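Local structure of ABC transporter periplasmic peptide-binding protein (Pseudoalteromonas, 4QFL) at residues L480-R483 and K484-Y487; F467-L470 and L471-L475; F120-S123 and R124-D127. The protein binds dipeptides such as Ala-Phe and, as the periplasmic component of an ABC transporter, probably delivers them to the membrane permease for uptake. All blocks are in the same frame, centred on the assembly; numbering follows the deposited sequence.

Along the chain contact 3 comes first, then contact 2, then contact 1. Each is a local contact between residues three to four apart inside one helix: 120-127 at the end of helix 115-126, 467-475 in helix 465-475 and 480-487 in the first turns of helix 480-497. Contacts 1 and 2, with centres about 10 Å apart, form part of one interface between these two consecutive helices; Tyr486 and Tyr487 of contact 1 rest on Lys473 and Ala474 of contact 2. Contact 3 closes helix 115-126 elsewhere in the chain, its centre about 31 Å from that of contact 1 and its nearest atoms about 16 Å from contact 2.

Contact 1 of 3, residues L480-R483 and K484-Y487; sequences LNLR and KQYY
Lys484, Gln485, Tyr486 and Tyr487 each donate their backbone N-H to the carbonyl four residues earlier, the bond from Tyr487 N to Arg483 O being 2.8 Å long. This is the first part of the alpha-helix 480-497, regular i to i+4 geometry that brings Arg483 and Tyr487 onto the same side. Their side chains run alongside each other, with CG of Arg483 anti to its carbonyl carbon, and the bend at chi3 brings NH2 to the hydroxyl of Tyr487. CZ of Arg483 lies at the edge of the Tyr487 ring, in its plane, and the two flat groups are inclined by 63°. Arg483 NH2 is shared between Tyr487 OH and a salt bridge to Asp439 OD1, while NE makes a weak bond to Ala474 O. The Tyr487 ring is itself packed nearly parallel to Phe444 and touches Ala474 of the preceding helix. A phenylalanine here, lacking the hydroxyl, would probably leave Arg483 NH2 with Asp439 but without its second acceptor, and the guanidinium less firmly fixed in rotation. On another side of the helix, Gln485 lies beside Leu482, its OE1 3.6 Å from Leu482 CD2. Lys484 extends elsewhere, to a salt bridge with Glu346. At the tip, Arg483 NH2 donates to Tyr487 OH over 2.8 Å, with the oxygen 21° out of the guanidinium plane.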
loop_
_atom_site.group_PDB
_atom_site.type_symbol
_atom_site.label_atom_id
_atom_site.label_comp_id
_atom_site.label_asym_id
_atom_site.label_seq_id
_atom_site.Cartn_x
_atom_site.Cartn_y
_atom_site.Cartn_z
ATOM N N LEU A 480 20.150 11.306 9.389
ATOM C CA LEU A 480 19.870 9.885 9.191
ATOM C C LEU A 480 20.368 9.004 10.325
ATOM O O LEU A 480 19.751 7.993 10.642
ATOM C CB LEU A 480 20.422 9.394 7.852
ATOM C CG LEU A 480 19.887 10.162 6.646
ATOM C CD1 LEU A 480 20.691 9.800 5.430
ATOM C CD2 LEU A 480 18.415 9.877 6.427
ATOM N N ASN A 481 21.484 9.379 10.932
ATOM C CA ASN A 481 21.984 8.620 12.068
ATOM C C ASN A 481 21.008 8.695 13.251
ATOM O O ASN A 481 20.749 7.696 13.931
ATOM C CB ASN A 481 23.387 9.100 12.474
ATOM C CG ASN A 481 24.404 8.997 11.334
ATOM O OD1 ASN A 481 24.587 7.930 10.738
ATOM N ND2 ASN A 481 25.067 10.114 11.028
ATOM N N LEU A 482 20.459 9.882 13.487
ATOM C CA LEU A 482 19.493 10.070 14.564
ATOM C C LEU A 482 18.194 9.302 14.280
ATOM O O LEU A 482 17.713 8.553 15.129
ATOM C CB LEU A 482 19.230 11.563 14.781
ATOM C CG LEU A 482 20.511 12.342 15.116
ATOM C CD1 LEU A 482 20.380 13.875 14.963
ATOM C CD2 LEU A 482 20.970 11.961 16.523
ATOM N N ARG A 483 17.655 9.469 13.074
ATOM C CA ARG A 483 16.467 8.724 12.648
ATOM C C ARG A 483 16.621 7.234 12.938
ATOM O O ARG A 483 15.736 6.602 13.517
ATOM C CB ARG A 483 16.180 8.959 11.155
ATOM C CG ARG A 483 15.887 10.434 10.800
ATOM C CD ARG A 483 15.231 10.597 9.441
ATOM N NE ARG A 483 13.899 10.000 9.425
ATOM C CZ ARG A 483 13.217 9.708 8.324
ATOM N NH1 ARG A 483 13.734 9.964 7.130
ATOM N NH2 ARG A 483 12.012 9.158 8.425
ATOM N N LYS A 484 17.757 6.665 12.555
ATOM C CA LYS A 484 17.941 5.231 12.735
ATOM C C LYS A 484 17.995 4.805 14.205
ATOM O O LYS A 484 17.566 3.711 14.556
ATOM C CB LYS A 484 19.153 4.706 11.974
ATOM C CG LYS A 484 19.202 3.184 11.986
ATOM C CD LYS A 484 20.525 2.630 11.469
ATOM C CE LYS A 484 20.825 1.250 12.079
ATOM N NZ LYS A 484 20.037 0.194 11.417
ATOM N N GLN A 485 18.504 5.672 15.070
ATOM C CA GLN A 485 18.483 5.387 16.506
ATOM C C GLN A 485 17.064 5.148 16.980
ATOM O O GLN A 485 16.767 4.181 17.680
ATOM C CB GLN A 485 19.062 6.555 17.291
ATOM C CG GLN A 485 20.564 6.561 17.350
ATOM C CD GLN A 485 21.075 7.672 18.224
ATOM O OE1 GLN A 485 20.573 8.798 18.166
ATOM N NE2 GLN A 485 22.059 7.364 19.065
ATOM N N TYR A 486 16.180 6.050 16.589
ATOM C CA TYR A 486 14.781 5.903 16.937
ATOM C C TYR A 486 14.155 4.707 16.227
ATOM O O TYR A 486 13.420 3.936 16.839
ATOM C CB TYR A 486 14.025 7.206 16.659
ATOM C CG TYR A 486 14.497 8.312 17.566
ATOM C CD1 TYR A 486 14.402 8.177 18.946
ATOM C CD2 TYR A 486 15.057 9.476 17.062
ATOM C CE1 TYR A 486 14.845 9.175 19.800
ATOM C CE2 TYR A 486 15.505 10.487 17.918
ATOM C CZ TYR A 486 15.393 10.325 19.285
ATOM O OH TYR A 486 15.829 11.303 20.155
ATOM N N TYR A 487 14.464 4.537 14.947
ATOM C CA TYR A 487 13.958 3.376 14.225
ATOM C C TYR A 487 14.509 2.085 14.806
ATOM O O TYR A 487 13.827 1.071 14.805
ATOM C CB TYR A 487 14.213 3.488 12.722
ATOM C CG TYR A 487 13.359 4.557 12.107
ATOM C CD1 TYR A 487 12.007 4.647 12.424
ATOM C CD2 TYR A 487 13.897 5.508 11.248
ATOM C CE1 TYR A 487 11.213 5.642 11.892
ATOM C CE2 TYR A 487 13.107 6.507 10.702
ATOM C CZ TYR A 487 11.767 6.571 11.033
ATOM O OH TYR A 487 10.970 7.563 10.500
#

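Contact 2 of 3, residues F467-L470 and L471-L475; sequences FDLL and LTKAL
Apolar packing joins Phe467 to Leu471, one helical turn on. The Phe467 chain leaves with CG anti to the backbone N (chi1 175°), which swings the ring toward the side chain of Leu471; there CE2 of Phe467 comes within 3.6 Å of Leu471 CD1, while Leu471 CD2 sits over one face of the ring, 4.1 Å from Phe467 CZ. Phe444 touches both side chains, and the Phe467 ring also meets Trp462. A second van der Waals contact lies on a more exposed side, where the extended chain of Lys473 crosses Leu469 and its methylene CE approaches Leu469 CG to 3.6 Å. Both pairs follow the i to i+4 spacing of the alpha-helix 465-475, which packs against helix 480-497 through Phe467, Leu470, Lys473 and Ala474. Among the polar contacts, the backbone bonds have the same spacing. Thr472 N donates to Asp468 O at 2.9 Å, in the carbonyl plane, and Lys473 N and Ala474 N reach Leu469 O and Leu470 O; the bond from Leu471 N to Phe467 O is weak. Thr472 OG1 also lies 3.2 Å from Asp468 O. The carboxylate of Asp468 turns to a different partner, OD2 accepting a hydrogen bond from the backbone N of Cys450, a residue of the disulfide with Cys463.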
loop_
_atom_site.group_PDB
_atom_site.type_symbol
_atom_site.label_atom_id
_atom_site.label_comp_id
_atom_site.label_asym_id
_atom_site.label_seq_id
_atom_site.Cartn_x
_atom_site.Cartn_y
_atom_site.Cartn_z
ATOM N N PHE A 467 5.549 4.008 21.817
ATOM C CA PHE A 467 6.011 3.649 20.476
ATOM C C PHE A 467 5.926 4.856 19.543
ATOM O O PHE A 467 6.875 5.171 18.836
ATOM C CB PHE A 467 5.149 2.489 19.944
ATOM C CG PHE A 467 5.441 2.108 18.524
ATOM C CD1 PHE A 467 6.567 1.374 18.204
ATOM C CD2 PHE A 467 4.578 2.471 17.508
ATOM C CE1 PHE A 467 6.819 1.023 16.895
ATOM C CE2 PHE A 467 4.834 2.124 16.207
ATOM C CZ PHE A 467 5.947 1.408 15.903
ATOM N N ASP A 468 4.785 5.543 19.575
ATOM C CA ASP A 468 4.516 6.666 18.668
ATOM C C ASP A 468 5.501 7.794 18.894
ATOM O O ASP A 468 5.887 8.500 17.962
ATOM C CB ASP A 468 3.101 7.220 18.884
ATOM C CG ASP A 468 2.024 6.337 18.299
ATOM O OD1 ASP A 468 2.332 5.185 17.912
ATOM O OD2 ASP A 468 0.865 6.794 18.241
ATOM N N LEU A 469 5.885 7.970 20.151
ATOM C CA LEU A 469 6.832 9.010 20.504
ATOM C C LEU A 469 8.156 8.761 19.790
ATOM O O LEU A 469 8.801 9.697 19.324
ATOM C CB LEU A 469 7.030 9.077 22.017
ATOM C CG LEU A 469 7.829 10.279 22.497
ATOM C CD1 LEU A 469 7.242 11.558 21.919
ATOM C CD2 LEU A 469 7.814 10.311 23.994
ATOM N N LEU A 470 8.560 7.499 19.696
ATOM C CA LEU A 470 9.752 7.167 18.925
ATOM C C LEU A 470 9.594 7.617 17.480
ATOM O O LEU A 470 10.534 8.122 16.868
ATOM C CB LEU A 470 10.021 5.659 18.966
ATOM C CG LEU A 470 10.504 5.065 20.288
ATOM C CD1 LEU A 470 10.560 3.542 20.224
ATOM C CD2 LEU A 470 11.858 5.655 20.642
ATOM N N LEU A 471 8.401 7.424 16.931
ATOM C CA LEU A 471 8.156 7.772 15.539
ATOM C C LEU A 471 8.245 9.288 15.342
ATOM O O LEU A 471 8.816 9.777 14.369
ATOM C CB LEU A 471 6.794 7.233 15.080
ATOM C CG LEU A 471 6.520 5.732 15.250
ATOM C CD1 LEU A 471 5.235 5.338 14.549
ATOM C CD2 LEU A 471 7.663 4.901 14.722
ATOM N N THR A 472 7.687 10.028 16.287
ATOM C CA THR A 472 7.692 11.476 16.217
ATOM C C THR A 472 9.102 12.051 16.268
ATOM O O THR A 472 9.447 12.953 15.504
ATOM C CB THR A 472 6.880 12.049 17.369
ATOM O OG1 THR A 472 5.537 11.576 17.243
ATOM C CG2 THR A 472 6.896 13.571 17.330
ATOM N N LYS A 473 9.918 11.528 17.179
ATOM C CA LYS A 473 11.285 12.006 17.315
ATOM C C LYS A 473 12.091 11.736 16.042
ATOM O O LYS A 473 12.877 12.577 15.606
ATOM C CB LYS A 473 11.942 11.391 18.549
ATOM C CG LYS A 473 11.185 11.720 19.829
ATOM C CD LYS A 473 11.880 11.194 21.070
ATOM C CE LYS A 473 11.153 11.649 22.328
ATOM N NZ LYS A 473 11.936 11.348 23.553
ATOM N N ALA A 474 11.860 10.575 15.435
ATOM C CA ALA A 474 12.505 10.208 14.173
ATOM C C ALA A 474 12.086 11.141 13.050
ATOM O O ALA A 474 12.800 11.302 12.065
ATOM C CB ALA A 474 12.178 8.765 13.809
ATOM N N LEU A 475 10.924 11.762 13.199
ATOM C CA LEU A 475 10.432 12.701 12.205
ATOM C C LEU A 475 10.815 14.138 12.563
ATOM O O LEU A 475 10.693 15.046 11.740
ATOM C CB LEU A 475 8.920 12.568 12.059
ATOM C CG LEU A 475 8.468 11.229 11.474
ATOM C CD1 LEU A 475 6.975 11.247 11.242
ATOM C CD2 LEU A 475 9.200 10.908 10.180
#

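Contact 3 of 3, residues F120-S123 and R124-D127; sequences FTFS and RLFD
Phe126 folds its ring back over the backbone of Ser123. From CB the chain turns to CG, which lies between the backbone N and the carbonyl carbon (chi1 66°), and this torsion lays the ring against the preceding turn. Farther out, CD2 of Phe126 comes within 3.3 Å of Phe122 O, and its neighbour CE2 is 3.5 Å from Ser123 CA. At the tip, CZ of Phe126 is 3.8 Å from Ser123 CB. Ser123 CA stands over one ring face, offset toward the rim, in a CH-pi contact 3.9 Å from the centroid and 26° off the normal. The same aromatic group also touches Ile152 and Ile155 of strand 152-159. Phe122 and Leu125 lie side by side, with their CD1 atoms 4.0 Å apart, and Phe122 likewise packs on Ile155. Ser123 OG is directed to Ile119 O and Asn130 ND2, while the long Arg124 chain leads away to a salt bridge with Asp204. Along the backbone, Arg124 N still makes the i to i+4 bond to Phe120 O, but Leu125 N donates to Phe122 O from above the carbonyl plane, 65° out of it. Ser123 O then receives Asp127 N at 2.9 Å, besides a weak bond from Phe126 N. Such mixed i to i+3 and i to i+4 bonding is common in the last turn of a helix, here where helix 115-126 gives way to a loop.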
loop_
_atom_site.group_PDB
_atom_site.type_symbol
_atom_site.label_atom_id
_atom_site.label_comp_id
_atom_site.label_asym_id
_atom_site.label_seq_id
_atom_site.Cartn_x
_atom_site.Cartn_y
_atom_site.Cartn_z
ATOM N N PHE A 120 -6.780 22.700 -3.973
ATOM C CA PHE A 120 -8.015 21.945 -3.806
ATOM C C PHE A 120 -7.783 20.492 -3.433
ATOM O O PHE A 120 -8.381 19.974 -2.491
ATOM C CB PHE A 120 -8.871 21.953 -5.058
ATOM C CG PHE A 120 -9.967 20.929 -5.013
ATOM C CD1 PHE A 120 -11.141 21.182 -4.305
ATOM C CD2 PHE A 120 -9.813 19.695 -5.627
ATOM C CE1 PHE A 120 -12.158 20.230 -4.239
ATOM C CE2 PHE A 120 -10.824 18.731 -5.566
ATOM C CZ PHE A 120 -11.996 18.995 -4.869
ATOM N N THR A 121 -6.953 19.824 -4.220
ATOM C CA THR A 121 -6.649 18.412 -4.006
ATOM C C THR A 121 -6.197 18.126 -2.583
ATOM O O THR A 121 -6.670 17.181 -1.929
ATOM C CB THR A 121 -5.544 17.945 -4.965
ATOM O OG1 THR A 121 -5.991 18.103 -6.313
ATOM C CG2 THR A 121 -5.203 16.480 -4.704
ATOM N N PHE A 122 -5.268 18.942 -2.103
ATOM C CA PHE A 122 -4.677 18.679 -0.796
ATOM C C PHE A 122 -5.420 19.308 0.384
ATOM O O PHE A 122 -5.403 18.754 1.485
ATOM C CB PHE A 122 -3.161 18.937 -0.805
ATOM C CG PHE A 122 -2.422 17.987 -1.715
ATOM C CD1 PHE A 122 -2.175 16.682 -1.318
ATOM C CD2 PHE A 122 -2.054 18.371 -2.994
ATOM C CE1 PHE A 122 -1.549 15.801 -2.154
ATOM C CE2 PHE A 122 -1.426 17.486 -3.838
ATOM C CZ PHE A 122 -1.181 16.195 -3.416
ATOM N N SER A 123 -6.108 20.421 0.160
ATOM C CA SER A 123 -6.945 20.957 1.218
ATOM C C SER A 123 -8.168 20.065 1.423
ATOM O O SER A 123 -8.755 20.074 2.496
ATOM C CB SER A 123 -7.351 22.407 0.959
ATOM O OG SER A 123 -8.272 22.502 -0.110
ATOM N N ARG A 124 -8.545 19.277 0.419
ATOM C CA ARG A 124 -9.628 18.311 0.620
ATOM C C ARG A 124 -9.340 17.394 1.816
ATOM O O ARG A 124 -10.253 16.931 2.496
ATOM C CB ARG A 124 -9.875 17.471 -0.643
ATOM C CG ARG A 124 -10.900 16.355 -0.437
ATOM C CD ARG A 124 -11.257 15.595 -1.705
ATOM N NE ARG A 124 -12.320 14.623 -1.440
ATOM C CZ ARG A 124 -12.769 13.748 -2.334
ATOM N NH1 ARG A 124 -12.252 13.714 -3.553
ATOM N NH2 ARG A 124 -13.728 12.898 -2.008
ATOM N N LEU A 125 -8.064 17.137 2.073
ATOM C CA LEU A 125 -7.664 16.231 3.153
ATOM C C LEU A 125 -7.731 16.851 4.556
ATOM O O LEU A 125 -8.228 16.221 5.489
ATOM C CB LEU A 125 -6.249 15.690 2.910
ATOM C CG LEU A 125 -5.954 15.157 1.514
ATOM C CD1 LEU A 125 -4.461 14.886 1.392
ATOM C CD2 LEU A 125 -6.769 13.904 1.224
ATOM N N PHE A 126 -7.244 18.078 4.707
ATOM C CA PHE A 126 -7.089 18.644 6.045
ATOM C C PHE A 126 -8.081 19.748 6.375
ATOM O O PHE A 126 -8.255 20.094 7.539
ATOM C CB PHE A 126 -5.673 19.189 6.239
ATOM C CG PHE A 126 -5.361 20.374 5.372
ATOM C CD1 PHE A 126 -5.865 21.622 5.675
ATOM C CD2 PHE A 126 -4.562 20.239 4.253
ATOM C CE1 PHE A 126 -5.587 22.707 4.878
ATOM C CE2 PHE A 126 -4.281 21.327 3.457
ATOM C CZ PHE A 126 -4.793 22.565 3.770
ATOM N N ASP A 127 -8.710 20.317 5.357
ATOM C CA ASP A 127 -9.576 21.467 5.564
ATOM C C ASP A 127 -11.027 21.040 5.624
ATOM O O ASP A 127 -11.601 20.637 4.620
ATOM C CB ASP A 127 -9.376 22.479 4.437
ATOM C CG ASP A 127 -9.982 23.833 4.743
ATOM O OD1 ASP A 127 -10.838 23.934 5.652
ATOM O OD2 ASP A 127 -9.606 24.799 4.051
#